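Local coordinates for D7 protein (Anopheles stephensi, PDB 3NHT) that binds and sequesters cysteinyl leukotrienes and thromboxane A2 analogues, helping the female mosquito to feed on vertebrate blood, at residues Ala5-Gln10 with Pro146-Lys151; Ile47-Ala52 with Ser108-Tyr113; Pro75-Ala80 with Gln129-Thr134; Ser220-Glu225 with Ser248-His253. One frame throughout, in Å; residues are numbered along the deposited sequence.

Contact 1 (Ala5-Gln10 with Pro146-Lys151). With U46 ((5E)-7-{6-[(1E)-3-hydroxyoct-1-enyl]-2-oxabicyclo[2.2.1]hept-5-yl}hept-5-enoic acid), chain B.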
# COMPACT_ATOMS: atom_id res chain seq x y z
N ALA A 5 -12.54 -8.80 -1.54
CA ALA A 5 -11.24 -9.38 -1.91
C ALA A 5 -10.22 -8.33 -2.34
O ALA A 5 -10.58 -7.24 -2.84
CB ALA A 5 -11.42 -10.40 -3.01
N LEU A 6 -8.95 -8.66 -2.15
CA LEU A 6 -7.85 -7.75 -2.47
C LEU A 6 -7.27 -8.04 -3.84
O LEU A 6 -7.00 -9.20 -4.18
CB LEU A 6 -6.74 -7.87 -1.42
CG LEU A 6 -7.13 -7.51 0.02
CD1 LEU A 6 -5.89 -7.56 0.91
CD2 LEU A 6 -7.83 -6.14 0.14
N ASP A 7 -7.07 -6.98 -4.62
CA ASP A 7 -6.45 -7.12 -5.93
C ASP A 7 -4.92 -7.13 -5.85
O ASP A 7 -4.35 -7.06 -4.77
CB ASP A 7 -6.99 -6.07 -6.92
CG ASP A 7 -6.49 -4.64 -6.66
OD1 ASP A 7 -5.36 -4.46 -6.14
OD2 ASP A 7 -7.22 -3.69 -7.01
N ALA A 8 -4.25 -7.23 -7.00
CA ALA A 8 -2.79 -7.37 -6.99
C ALA A 8 -2.05 -6.16 -6.43
O ALA A 8 -1.03 -6.32 -5.76
CB ALA A 8 -2.27 -7.71 -8.39
N GLU A 9 -2.55 -4.95 -6.71
CA GLU A 9 -1.93 -3.74 -6.17
C GLU A 9 -2.12 -3.68 -4.65
O GLU A 9 -1.21 -3.29 -3.92
CB GLU A 9 -2.55 -2.50 -6.82
CG GLU A 9 -2.05 -1.15 -6.27
CD GLU A 9 -2.70 -0.70 -4.96
OE1 GLU A 9 -3.90 -0.98 -4.74
OE2 GLU A 9 -2.01 -0.06 -4.15
N GLN A 10 -3.30 -4.08 -4.18
CA GLN A 10 -3.60 -4.02 -2.75
C GLN A 10 -2.73 -5.00 -1.98
O GLN A 10 -2.22 -4.67 -0.91
CB GLN A 10 -5.07 -4.31 -2.50
CG GLN A 10 -6.00 -3.22 -3.01
CD GLN A 10 -7.44 -3.64 -2.83
OE1 GLN A 10 -7.95 -4.45 -3.59
NE2 GLN A 10 -8.08 -3.14 -1.79
N PRO A 146 -7.28 -4.07 -16.27
CA PRO A 146 -6.57 -2.85 -16.65
C PRO A 146 -6.90 -1.64 -15.78
O PRO A 146 -6.17 -0.64 -15.80
CB PRO A 146 -7.03 -2.61 -18.10
CG PRO A 146 -8.34 -3.29 -18.19
CD PRO A 146 -8.19 -4.52 -17.34
N GLU A 147 -7.97 -1.72 -14.99
CA GLU A 147 -8.33 -0.63 -14.08
C GLU A 147 -7.59 -0.62 -12.73
O GLU A 147 -7.87 0.24 -11.89
CB GLU A 147 -9.85 -0.54 -13.88
CG GLU A 147 -10.58 0.03 -15.10
CD GLU A 147 -9.98 1.36 -15.54
OE1 GLU A 147 -10.19 2.37 -14.83
OE2 GLU A 147 -9.28 1.40 -16.57
N ILE A 148 -6.66 -1.56 -12.54
CA ILE A 148 -5.77 -1.57 -11.37
C ILE A 148 -4.51 -0.77 -11.71
O ILE A 148 -3.95 -0.93 -12.80
CB ILE A 148 -5.30 -3.03 -11.03
CG1 ILE A 148 -6.49 -3.97 -10.79
CG2 ILE A 148 -4.33 -3.02 -9.83
CD1 ILE A 148 -6.08 -5.38 -10.48
N LYS A 149 -4.04 0.06 -10.78
CA LYS A 149 -2.76 0.75 -10.95
C LYS A 149 -1.63 -0.27 -11.17
O LYS A 149 -1.47 -1.18 -10.36
CB LYS A 149 -2.45 1.64 -9.74
CG LYS A 149 -1.20 2.50 -9.95
CD LYS A 149 -0.53 2.88 -8.63
CE LYS A 149 0.30 1.73 -8.08
NZ LYS A 149 1.65 1.61 -8.74
N GLN A 150 -0.86 -0.10 -12.25
CA GLN A 150 0.23 -1.02 -12.60
C GLN A 150 1.52 -0.71 -11.84
O GLN A 150 1.71 0.41 -11.36
CB GLN A 150 0.58 -0.91 -14.09
CG GLN A 150 -0.55 -0.91 -15.08
CD GLN A 150 -0.01 -0.94 -16.50
OE1 GLN A 150 0.11 0.10 -17.16
NE2 GLN A 150 0.36 -2.13 -16.97
N LYS A 151 2.43 -1.68 -11.78
CA LYS A 151 3.79 -1.39 -11.35
C LYS A 151 4.39 -0.43 -12.37
O LYS A 151 4.12 -0.54 -13.57
CB LYS A 151 4.66 -2.66 -11.29
CG LYS A 151 4.27 -3.69 -10.23
CD LYS A 151 5.35 -4.77 -10.13
CE LYS A 151 5.43 -5.60 -11.39
NZ LYS A 151 6.68 -6.43 -11.46
OAX U46 B . 4.24 -7.97 -9.32
CAW U46 B . 5.44 -8.21 -8.64
OAY U46 B . 6.67 -7.81 -9.15
CAR U46 B . 5.47 -8.94 -7.28
CAQ U46 B . 4.18 -9.74 -7.09
CAP U46 B . 4.22 -10.38 -5.70
CAO U46 B . 5.29 -11.48 -5.73
CAN U46 B . 5.85 -11.86 -4.45
CAF U46 B . 5.47 -11.26 -3.09
CAD U46 B . 6.78 -11.05 -2.31
CAC U46 B . 7.74 -10.08 -3.01
CAB U46 B . 8.34 -9.17 -1.98
CAT U46 B . 7.14 -8.69 -3.11
OAS U46 B . 6.77 -8.03 -1.80
CAA U46 B . 7.35 -9.04 -0.82
CAE U46 B . 6.57 -10.34 -0.96
CAG U46 B . 6.80 -11.29 0.22
CAH U46 B . 5.67 -11.93 0.82
CAI U46 B . 5.94 -12.90 1.96
OAU U46 B . 7.20 -12.68 2.78
CAJ U46 B . 4.73 -13.22 2.82
CAK U46 B . 4.93 -14.37 3.81
CAL U46 B . 3.77 -14.72 4.75
CAM U46 B . 3.39 -13.71 5.83
CAV U46 B . 2.18 -14.09 6.70

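Contact 2 (Ile47-Ala52 with Ser108-Tyr113). With U46 ((5E)-7-{6-[(1E)-3-hydroxyoct-1-enyl]-2-oxabicyclo[2.2.1]hept-5-yl}hept-5-enoic acid), chain B.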
# COMPACT_ATOMS: atom_id res chain seq x y z
N ILE A 47 11.37 -10.13 15.04
CA ILE A 47 11.35 -9.40 13.77
C ILE A 47 10.41 -10.12 12.80
O ILE A 47 9.48 -9.52 12.26
CB ILE A 47 12.77 -9.23 13.17
CG1 ILE A 47 13.60 -8.29 14.07
CG2 ILE A 47 12.71 -8.68 11.74
CD1 ILE A 47 15.09 -8.25 13.77
N THR A 48 10.62 -11.42 12.62
CA THR A 48 9.75 -12.21 11.76
C THR A 48 8.33 -12.33 12.34
O THR A 48 7.36 -12.24 11.59
CB THR A 48 10.34 -13.59 11.45
OG1 THR A 48 11.63 -13.41 10.87
CG2 THR A 48 9.46 -14.36 10.47
N HIS A 49 8.20 -12.49 13.66
CA HIS A 49 6.87 -12.63 14.26
C HIS A 49 5.99 -11.44 13.91
O HIS A 49 4.84 -11.60 13.48
CB HIS A 49 6.91 -12.76 15.79
CG HIS A 49 7.74 -13.90 16.29
ND1 HIS A 49 8.28 -13.91 17.56
CD2 HIS A 49 8.15 -15.05 15.69
CE1 HIS A 49 8.98 -15.02 17.73
NE2 HIS A 49 8.92 -15.73 16.61
N CYS A 50 6.53 -10.23 14.10
CA CYS A 50 5.75 -9.04 13.83
C CYS A 50 5.57 -8.76 12.35
O CYS A 50 4.56 -8.19 11.94
CB CYS A 50 6.30 -7.83 14.58
SG CYS A 50 6.06 -7.94 16.39
N TYR A 51 6.54 -9.18 11.54
CA TYR A 51 6.36 -9.14 10.09
C TYR A 51 5.16 -10.00 9.68
O TYR A 51 4.29 -9.54 8.93
CB TYR A 51 7.64 -9.57 9.35
CG TYR A 51 7.37 -9.77 7.87
CD1 TYR A 51 7.07 -8.68 7.05
CD2 TYR A 51 7.41 -11.04 7.30
CE1 TYR A 51 6.81 -8.85 5.71
CE2 TYR A 51 7.15 -11.23 5.95
CZ TYR A 51 6.84 -10.12 5.17
OH TYR A 51 6.55 -10.26 3.84
N ALA A 52 5.10 -11.22 10.20
CA ALA A 52 3.98 -12.12 9.91
C ALA A 52 2.65 -11.50 10.34
O ALA A 52 1.69 -11.52 9.57
CB ALA A 52 4.19 -13.48 10.56
N SER A 108 -0.82 -11.26 20.02
CA SER A 108 0.56 -10.76 19.93
C SER A 108 1.23 -11.29 18.68
O SER A 108 0.77 -12.27 18.08
CB SER A 108 1.35 -11.22 21.14
OG SER A 108 1.53 -12.62 21.11
N CYS A 109 2.34 -10.67 18.30
CA CYS A 109 3.08 -11.12 17.12
C CYS A 109 3.42 -12.60 17.24
O CYS A 109 3.19 -13.37 16.31
CB CYS A 109 4.35 -10.31 16.96
SG CYS A 109 4.12 -8.55 16.65
N VAL A 110 3.98 -13.01 18.37
CA VAL A 110 4.40 -14.40 18.50
C VAL A 110 3.22 -15.38 18.51
O VAL A 110 3.33 -16.48 17.94
CB VAL A 110 5.37 -14.62 19.70
CG1 VAL A 110 4.65 -14.52 21.05
CG2 VAL A 110 6.05 -15.97 19.58
N ASP A 111 2.10 -14.99 19.12
CA ASP A 111 0.93 -15.87 19.17
C ASP A 111 0.38 -16.09 17.76
O ASP A 111 0.03 -17.21 17.38
CB ASP A 111 -0.17 -15.31 20.09
CG ASP A 111 0.09 -15.59 21.56
OD1 ASP A 111 0.97 -16.41 21.87
OD2 ASP A 111 -0.64 -15.00 22.40
N LEU A 112 0.35 -15.02 16.96
CA LEU A 112 -0.14 -15.13 15.59
C LEU A 112 0.84 -15.91 14.71
O LEU A 112 0.42 -16.75 13.92
CB LEU A 112 -0.46 -13.74 15.01
CG LEU A 112 -1.57 -12.95 15.71
CD1 LEU A 112 -1.84 -11.70 14.94
CD2 LEU A 112 -2.86 -13.78 15.85
N TYR A 113 2.13 -15.64 14.86
CA TYR A 113 3.15 -16.42 14.16
C TYR A 113 3.03 -17.92 14.48
O TYR A 113 3.01 -18.76 13.58
CB TYR A 113 4.54 -15.89 14.50
CG TYR A 113 5.70 -16.69 13.95
CD1 TYR A 113 6.28 -16.33 12.74
CD2 TYR A 113 6.23 -17.77 14.65
CE1 TYR A 113 7.37 -17.03 12.24
CE2 TYR A 113 7.31 -18.49 14.15
CZ TYR A 113 7.87 -18.11 12.94
OH TYR A 113 8.94 -18.81 12.44
OAX U46 B . 4.24 -7.97 -9.32
CAW U46 B . 5.44 -8.21 -8.64
OAY U46 B . 6.67 -7.81 -9.15
CAR U46 B . 5.47 -8.94 -7.28
CAQ U46 B . 4.18 -9.74 -7.09
CAP U46 B . 4.22 -10.38 -5.70
CAO U46 B . 5.29 -11.48 -5.73
CAN U46 B . 5.85 -11.86 -4.45
CAF U46 B . 5.47 -11.26 -3.09
CAD U46 B . 6.78 -11.05 -2.31
CAC U46 B . 7.74 -10.08 -3.01
CAB U46 B . 8.34 -9.17 -1.98
CAT U46 B . 7.14 -8.69 -3.11
OAS U46 B . 6.77 -8.03 -1.80
CAA U46 B . 7.35 -9.04 -0.82
CAE U46 B . 6.57 -10.34 -0.96
CAG U46 B . 6.80 -11.29 0.22
CAH U46 B . 5.67 -11.93 0.82
CAI U46 B . 5.94 -12.90 1.96
OAU U46 B . 7.20 -12.68 2.78
CAJ U46 B . 4.73 -13.22 2.82
CAK U46 B . 4.93 -14.37 3.81
CAL U46 B . 3.77 -14.72 4.75
CAM U46 B . 3.39 -13.71 5.83
CAV U46 B . 2.18 -14.09 6.70

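Contact 3 (Pro75-Ala80 with Gln129-Thr134). With U46 ((5E)-7-{6-[(1E)-3-hydroxyoct-1-enyl]-2-oxabicyclo[2.2.1]hept-5-yl}hept-5-enoic acid), chain B.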
# COMPACT_ATOMS: atom_id res chain seq x y z
N PRO A 75 -12.25 -18.24 1.10
CA PRO A 75 -13.00 -18.56 -0.11
C PRO A 75 -13.47 -17.32 -0.89
O PRO A 75 -13.59 -17.39 -2.11
CB PRO A 75 -14.18 -19.39 0.44
CG PRO A 75 -13.59 -20.05 1.65
CD PRO A 75 -12.75 -18.97 2.28
N VAL A 76 -13.72 -16.20 -0.21
CA VAL A 76 -14.09 -14.97 -0.91
C VAL A 76 -12.92 -14.47 -1.76
O VAL A 76 -13.09 -14.12 -2.94
CB VAL A 76 -14.56 -13.88 0.08
CG1 VAL A 76 -14.83 -12.56 -0.63
CG2 VAL A 76 -15.80 -14.34 0.86
N GLN A 77 -11.73 -14.43 -1.17
CA GLN A 77 -10.52 -14.06 -1.91
C GLN A 77 -10.32 -14.96 -3.13
O GLN A 77 -10.03 -14.48 -4.22
CB GLN A 77 -9.29 -14.13 -0.99
CG GLN A 77 -7.98 -13.72 -1.68
CD GLN A 77 -7.91 -12.23 -1.99
OE1 GLN A 77 -8.63 -11.43 -1.41
NE2 GLN A 77 -7.02 -11.86 -2.91
N TYR A 78 -10.47 -16.26 -2.92
CA TYR A 78 -10.39 -17.23 -4.01
C TYR A 78 -11.42 -16.97 -5.11
O TYR A 78 -11.06 -16.90 -6.28
CB TYR A 78 -10.58 -18.65 -3.46
CG TYR A 78 -10.84 -19.70 -4.51
CD1 TYR A 78 -9.90 -19.96 -5.50
CD2 TYR A 78 -12.02 -20.43 -4.52
CE1 TYR A 78 -10.12 -20.94 -6.47
CE2 TYR A 78 -12.26 -21.41 -5.50
CZ TYR A 78 -11.30 -21.65 -6.46
OH TYR A 78 -11.50 -22.61 -7.42
N GLN A 79 -12.69 -16.86 -4.73
CA GLN A 79 -13.77 -16.70 -5.72
C GLN A 79 -13.59 -15.48 -6.61
O GLN A 79 -13.93 -15.54 -7.80
CB GLN A 79 -15.13 -16.64 -5.01
CG GLN A 79 -15.55 -17.96 -4.42
CD GLN A 79 -15.94 -18.99 -5.47
OE1 GLN A 79 -16.45 -18.64 -6.53
NE2 GLN A 79 -15.71 -20.26 -5.16
N ALA A 80 -13.05 -14.40 -6.06
CA ALA A 80 -12.90 -13.16 -6.81
C ALA A 80 -11.96 -13.26 -8.02
O ALA A 80 -12.13 -12.52 -8.98
CB ALA A 80 -12.45 -12.03 -5.89
N GLN A 129 -0.96 -17.94 -4.65
CA GLN A 129 -1.92 -17.79 -5.74
C GLN A 129 -3.08 -16.90 -5.32
O GLN A 129 -3.43 -15.95 -6.04
CB GLN A 129 -2.44 -19.15 -6.21
CG GLN A 129 -1.39 -20.01 -6.92
CD GLN A 129 -0.83 -19.32 -8.14
OE1 GLN A 129 -1.58 -18.88 -9.01
NE2 GLN A 129 0.49 -19.21 -8.22
N LEU A 130 -3.65 -17.17 -4.16
CA LEU A 130 -4.85 -16.42 -3.74
C LEU A 130 -4.57 -14.95 -3.50
O LEU A 130 -5.40 -14.10 -3.85
CB LEU A 130 -5.49 -17.02 -2.48
CG LEU A 130 -5.97 -18.47 -2.60
CD1 LEU A 130 -6.76 -18.82 -1.35
CD2 LEU A 130 -6.80 -18.71 -3.86
N TYR A 131 -3.42 -14.66 -2.89
CA TYR A 131 -3.09 -13.30 -2.48
C TYR A 131 -2.01 -12.63 -3.34
O TYR A 131 -1.31 -11.72 -2.88
CB TYR A 131 -2.74 -13.28 -0.98
CG TYR A 131 -3.93 -13.58 -0.08
CD1 TYR A 131 -4.84 -12.57 0.28
CD2 TYR A 131 -4.16 -14.87 0.39
CE1 TYR A 131 -5.94 -12.85 1.10
CE2 TYR A 131 -5.26 -15.15 1.21
CZ TYR A 131 -6.14 -14.14 1.55
OH TYR A 131 -7.22 -14.43 2.35
N HIS A 132 -1.91 -13.05 -4.59
CA HIS A 132 -1.11 -12.34 -5.60
C HIS A 132 0.32 -12.18 -5.14
O HIS A 132 0.92 -11.10 -5.21
CB HIS A 132 -1.79 -11.00 -5.94
CG HIS A 132 -3.27 -11.12 -6.09
ND1 HIS A 132 -3.86 -12.04 -6.93
CD2 HIS A 132 -4.28 -10.46 -5.46
CE1 HIS A 132 -5.18 -11.93 -6.83
NE2 HIS A 132 -5.46 -10.97 -5.96
N GLY A 133 0.87 -13.29 -4.67
CA GLY A 133 2.23 -13.35 -4.14
C GLY A 133 3.25 -14.03 -5.04
O GLY A 133 4.24 -14.56 -4.55
N THR A 134 3.00 -14.02 -6.35
CA THR A 134 4.00 -14.44 -7.33
C THR A 134 4.03 -13.40 -8.43
O THR A 134 3.00 -12.79 -8.75
CB THR A 134 3.70 -15.82 -7.98
OG1 THR A 134 2.53 -15.73 -8.82
CG2 THR A 134 3.51 -16.90 -6.92
OAX U46 B . 4.24 -7.97 -9.32
CAW U46 B . 5.44 -8.21 -8.64
OAY U46 B . 6.67 -7.81 -9.15
CAR U46 B . 5.47 -8.94 -7.28
CAQ U46 B . 4.18 -9.74 -7.09
CAP U46 B . 4.22 -10.38 -5.70
CAO U46 B . 5.29 -11.48 -5.73
CAN U46 B . 5.85 -11.86 -4.45
CAF U46 B . 5.47 -11.26 -3.09
CAD U46 B . 6.78 -11.05 -2.31
CAC U46 B . 7.74 -10.08 -3.01
CAB U46 B . 8.34 -9.17 -1.98
CAT U46 B . 7.14 -8.69 -3.11
OAS U46 B . 6.77 -8.03 -1.80
CAA U46 B . 7.35 -9.04 -0.82
CAE U46 B . 6.57 -10.34 -0.96
CAG U46 B . 6.80 -11.29 0.22
CAH U46 B . 5.67 -11.93 0.82
CAI U46 B . 5.94 -12.90 1.96
OAU U46 B . 7.20 -12.68 2.78
CAJ U46 B . 4.73 -13.22 2.82
CAK U46 B . 4.93 -14.37 3.81
CAL U46 B . 3.77 -14.72 4.75
CAM U46 B . 3.39 -13.71 5.83
CAV U46 B . 2.18 -14.09 6.70
O HOH W 1 -7.55 -15.09 -5.38

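Contact 4 (Ser220-Glu225 with Ser248-His253)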
# COMPACT_ATOMS: atom_id res chain seq x y z
N SER A 220 11.01 15.49 10.39
CA SER A 220 10.31 15.06 11.59
C SER A 220 9.92 16.22 12.51
O SER A 220 8.92 16.14 13.22
CB SER A 220 11.13 14.02 12.37
OG SER A 220 12.43 14.51 12.68
N GLU A 221 10.70 17.29 12.48
CA GLU A 221 10.43 18.44 13.33
C GLU A 221 9.14 19.18 12.93
O GLU A 221 8.62 19.97 13.72
CB GLU A 221 11.63 19.41 13.38
CG GLU A 221 11.87 20.25 12.12
CD GLU A 221 12.73 19.55 11.08
OE1 GLU A 221 12.80 18.30 11.05
OE2 GLU A 221 13.34 20.27 10.26
N LEU A 222 8.64 18.91 11.72
CA LEU A 222 7.42 19.56 11.24
C LEU A 222 6.14 18.85 11.66
O LEU A 222 5.04 19.35 11.40
CB LEU A 222 7.45 19.74 9.71
CG LEU A 222 8.56 20.61 9.13
CD1 LEU A 222 8.36 20.74 7.63
CD2 LEU A 222 8.60 21.99 9.78
N GLU A 223 6.26 17.70 12.33
CA GLU A 223 5.07 16.93 12.71
C GLU A 223 3.95 17.77 13.36
O GLU A 223 2.81 17.69 12.92
CB GLU A 223 5.42 15.71 13.58
CG GLU A 223 4.16 15.04 14.13
CD GLU A 223 4.38 13.68 14.75
OE1 GLU A 223 5.54 13.28 14.94
OE2 GLU A 223 3.37 13.02 15.05
N PRO A 224 4.27 18.57 14.40
CA PRO A 224 3.19 19.36 15.02
C PRO A 224 2.51 20.33 14.05
O PRO A 224 1.30 20.54 14.16
CB PRO A 224 3.89 20.14 16.14
CG PRO A 224 5.17 19.45 16.37
CD PRO A 224 5.56 18.76 15.10
N GLU A 225 3.27 20.88 13.10
CA GLU A 225 2.72 21.79 12.10
C GLU A 225 1.84 21.06 11.10
O GLU A 225 0.79 21.56 10.72
CB GLU A 225 3.85 22.54 11.37
CG GLU A 225 4.65 23.50 12.23
CD GLU A 225 3.80 24.31 13.19
OE1 GLU A 225 2.98 25.13 12.70
OE2 GLU A 225 3.97 24.13 14.42
N SER A 248 -0.44 26.44 3.04
CA SER A 248 0.17 26.65 4.35
C SER A 248 1.64 27.00 4.26
O SER A 248 2.26 26.93 3.20
CB SER A 248 0.02 25.38 5.19
OG SER A 248 0.96 24.41 4.75
N ARG A 249 2.23 27.32 5.41
CA ARG A 249 3.66 27.57 5.49
C ARG A 249 4.48 26.29 5.23
O ARG A 249 5.70 26.35 5.05
CB ARG A 249 4.00 28.21 6.84
CG ARG A 249 3.37 29.60 7.01
CD ARG A 249 3.42 30.09 8.45
NE ARG A 249 2.87 29.10 9.37
CZ ARG A 249 2.47 29.36 10.61
NH1 ARG A 249 2.55 30.59 11.11
NH2 ARG A 249 1.98 28.38 11.36
N LEU A 250 3.81 25.15 5.19
CA LEU A 250 4.45 23.86 4.86
C LEU A 250 4.59 23.63 3.36
O LEU A 250 5.17 22.63 2.96
CB LEU A 250 3.65 22.69 5.45
CG LEU A 250 3.47 22.57 6.96
CD1 LEU A 250 2.38 21.56 7.24
CD2 LEU A 250 4.76 22.16 7.64
N LYS A 251 4.05 24.54 2.55
CA LYS A 251 3.95 24.38 1.09
C LYS A 251 5.07 23.58 0.44
O LYS A 251 4.81 22.53 -0.17
CB LYS A 251 3.81 25.74 0.39
CG LYS A 251 3.76 25.68 -1.13
CD LYS A 251 4.29 26.96 -1.79
CE LYS A 251 5.83 27.01 -1.86
NZ LYS A 251 6.46 26.00 -2.77
N GLN A 252 6.30 24.07 0.52
CA GLN A 252 7.40 23.43 -0.19
C GLN A 252 7.71 22.05 0.37
O GLN A 252 8.03 21.13 -0.38
CB GLN A 252 8.66 24.29 -0.22
CG GLN A 252 9.77 23.71 -1.11
CD GLN A 252 9.34 23.59 -2.57
OE1 GLN A 252 8.94 24.58 -3.20
NE2 GLN A 252 9.43 22.38 -3.12
N HIS A 253 7.62 21.92 1.69
CA HIS A 253 7.89 20.63 2.30
C HIS A 253 6.83 19.61 1.92
O HIS A 253 7.15 18.46 1.63
CB HIS A 253 8.03 20.77 3.81
CG HIS A 253 9.08 21.75 4.21
ND1 HIS A 253 10.41 21.55 3.94
CD2 HIS A 253 8.99 22.95 4.82
CE1 HIS A 253 11.11 22.59 4.38
NE2 HIS A 253 10.26 23.45 4.91
O HOH W 2 1.55 25.42 10.60

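Contact 1 (Ala5-Gln10 with Pro146-Lys151)
Ile-148 lays its aliphatic branches against Asp-7 and Glu-9, where the N-terminal loop of this odorant-binding-protein relative turns into helix 8-22. That turn is a capping box. The OD1 atom of Asp-7 accepts the backbone N-H of Gln-10, which arrives nearly along the C-O axis, and the Asp-7 N-H is returned to Gln-10 OE1 in an almost straight bond (175°). With its carboxylate so engaged, Asp-7 offers its CB, 3.7 Å from Ile-148 CD1, and the two side chains approach from opposite directions. The other branch of the isoleucine, CG2, reaches Glu-9 CB at 3.5 Å.

Side chains of the contact also touch helices 73-85, 135-144 and 155-163. In Glu-9, chi1 of 176° sets CG 4.1 Å from Lys-149 CE, and the bend at chi2 sends the carboxylate away to Arg-198 and Tyr-268. The lysine chain folds back twice, at chi3 and chi4. Its ammonium reaches the carbonyl of Gln-150 from above the carbonyl plane, with NZ 2.9 Å from that O, and is also bound by the carbonyls of Ser-265 and Glu-153. Three backbone oxygens thus hold this buried charge, and Glu-9 OE2, 6.1 Å from Lys-149 NZ, may add a modest electrostatic attraction.

Segment 146-151 reaches the eicosanoid pocket at Lys-151. This exposed lysine meets the carboxylate of the thromboxane analogue U46, its NZ donating to OAY over 2.7 Å.

Contact 2 (Ile47-Ala52 with Ser108-Tyr113)
One of the disulfides of the N-terminal half of the protein ties helix 46-58 to the first turn of helix 109-130, close to the pocket where the lipid U46 is bound. Cys-50 SG and Cys-109 SG are joined at 2.1 Å with chi3 of 100°, and these two cysteines are the residues whose CA atoms lie nearest each other across the segments. The short helical segments pass 7.8 Å apart at 73°, a steep crossing. Ser-108 caps the second helix, its OG accepting the N-H of Asp-111.

Next to the disulfide, the imidazole of His-49 lies against Val-110 and Tyr-113, which meet it from the same side. Val-110 CG2 lies over one imidazole face, 3.9 Å from the ring centroid, a CH-pi contact between side chains that run side by side. The tyrosine meets the histidine at a slant, with ring planes 51° apart, and takes His-49 CD2 over its own face, 3.4 Å from Tyr-113 CG. Ala-52 CB sits at the edge of the tyrosine ring and Thr-48 CG2 approaches Tyr-113 CE1 at 3.8 Å. The polar ends are held by loop 38-45: His-49 NE2 bonds to Asn-44 OD1, and Tyr-113 OH to the carbonyl of Leu-41.

Tyr-51 leaves helix 46-58 in another direction, stacks on Trp-36, and donates its OH to the U46 hydroxyl oxygen OAU (2.7 Å), which lies in the plane of the phenol ring at its edge. Helices pinned together by disulfides around a hydrophobic ligand cavity are the hallmark of the PBP/GOBP fold.

Contact 3 (Pro75-Ala80 with Gln129-Thr134)
Leu-130, in the last turn of helix 109-130, touches helix 73-85 with both its side chain and its carbonyl. Its CD2 packs obliquely against Tyr-78 CD1 at 3.7 Å, while the phenol oxygen of that tyrosine continues away to the carbonyl of Ser-87. The Leu-130 carbonyl, at the C-terminal end of the helix, accepts Gln-77 NE2 at 2.9 Å in a nearly straight bond (167°). The oxygen lies in the plane of the glutamine amide, whereas the donor is tilted 29° from the plane of the carbonyl. A water donates to the same oxygen and to Gln-77 O, so two donors grip this carbonyl.

Tyr-131 is the first residue to leave helical geometry, and its ring lies flat against the glutamine, amide and ring planes only 11° apart. Gln-77 CG stands over the ring face, 3.8 Å from its centroid. A bend at chi2 turns the amide alongside the ring and toward the Leu-130 carbonyl, and Gln-77 OE1 accepts the N-H of Leu-6 in the N-terminal loop.

His-132 makes a weak hydrogen bond from NE2 to Leu-6 O, its ring steeply inclined to the Gln-77 amide and edge-to-face with Tyr-81. Gly-133 then turns to the ligand, its O 3.1 Å from U46 CAN, before Thr-134 caps helix 135-144. Gly-133 also binds leukotriene C4, which makes this interhelical turn part of the wall of the eicosanoid-binding pocket.

Contact 4 (Ser220-Glu225 with Ser248-His253)
Leu-222 sets one methyl, CD1, over a face of the His-253 imidazole, 3.6 Å from His-253 CG, the two side chains crossing at about a right angle. The CG of Leu-222 lies anti to the carbonyl carbon (chi1 -62°) and chi2 is extended, which carries CD1 out to the ring and, at 3.9 Å, to Leu-250 CD2.

Leu-250 adopts nearly the same rotamer and works with both methyls. CD2 rests against Glu-225 CB, also at 3.9 Å, and CD1 approaches the backbone oxygen of Glu-225; Val-226 and Val-229 of helix 223-231 extend this apolar patch. The contact thus joins the start of helix 223-231, entered through a 3-10 turn, to the start of helix 251-266, at the surface of the C-terminal half of the protein and away from the eicosanoid pocket. A type I beta turn from Ser-248 to Lys-251 leads into the latter helix, with Ser-248 OG accepting the N-H of Leu-250.

Beside this patch, Glu-225 bends at chi2 and Arg-249 at chi3, which brings their charged ends together obliquely, carboxylate and guanidinium planes 60° apart. The salt bridge is long, 3.7 Å from Glu-225 OE1 to Arg-249 NH2. A water fills in between: it lies in the guanidinium plane at its edge and accepts from Arg-249 NH2 at 3.1 Å. The same water donates to Glu-225 OE1 at 2.6 Å.

Contacts 1, 2 and 3 all touch one U46 molecule, whereas contact 4 lies apart, its centre 32 to 40 Å from theirs. Along the chain, contacts 2 and 3 are nested within the long loop closed by contact 1, and their segments alternate; contact 4 follows in series. Helix 109-130 serves both contact 2, at its start, and contact 3, at its end, with centres about 22 Å apart. Contacts 1 and 3, with centres 12 Å apart, touch directly, the N-terminal loop meeting Gln-77 and His-132. Contact 1 packs the start of helix 8-22 against the loop whose Lys-151 meets the ligand's carboxylate, while contact 2 meets the ligand's hydroxyl-bearing chain.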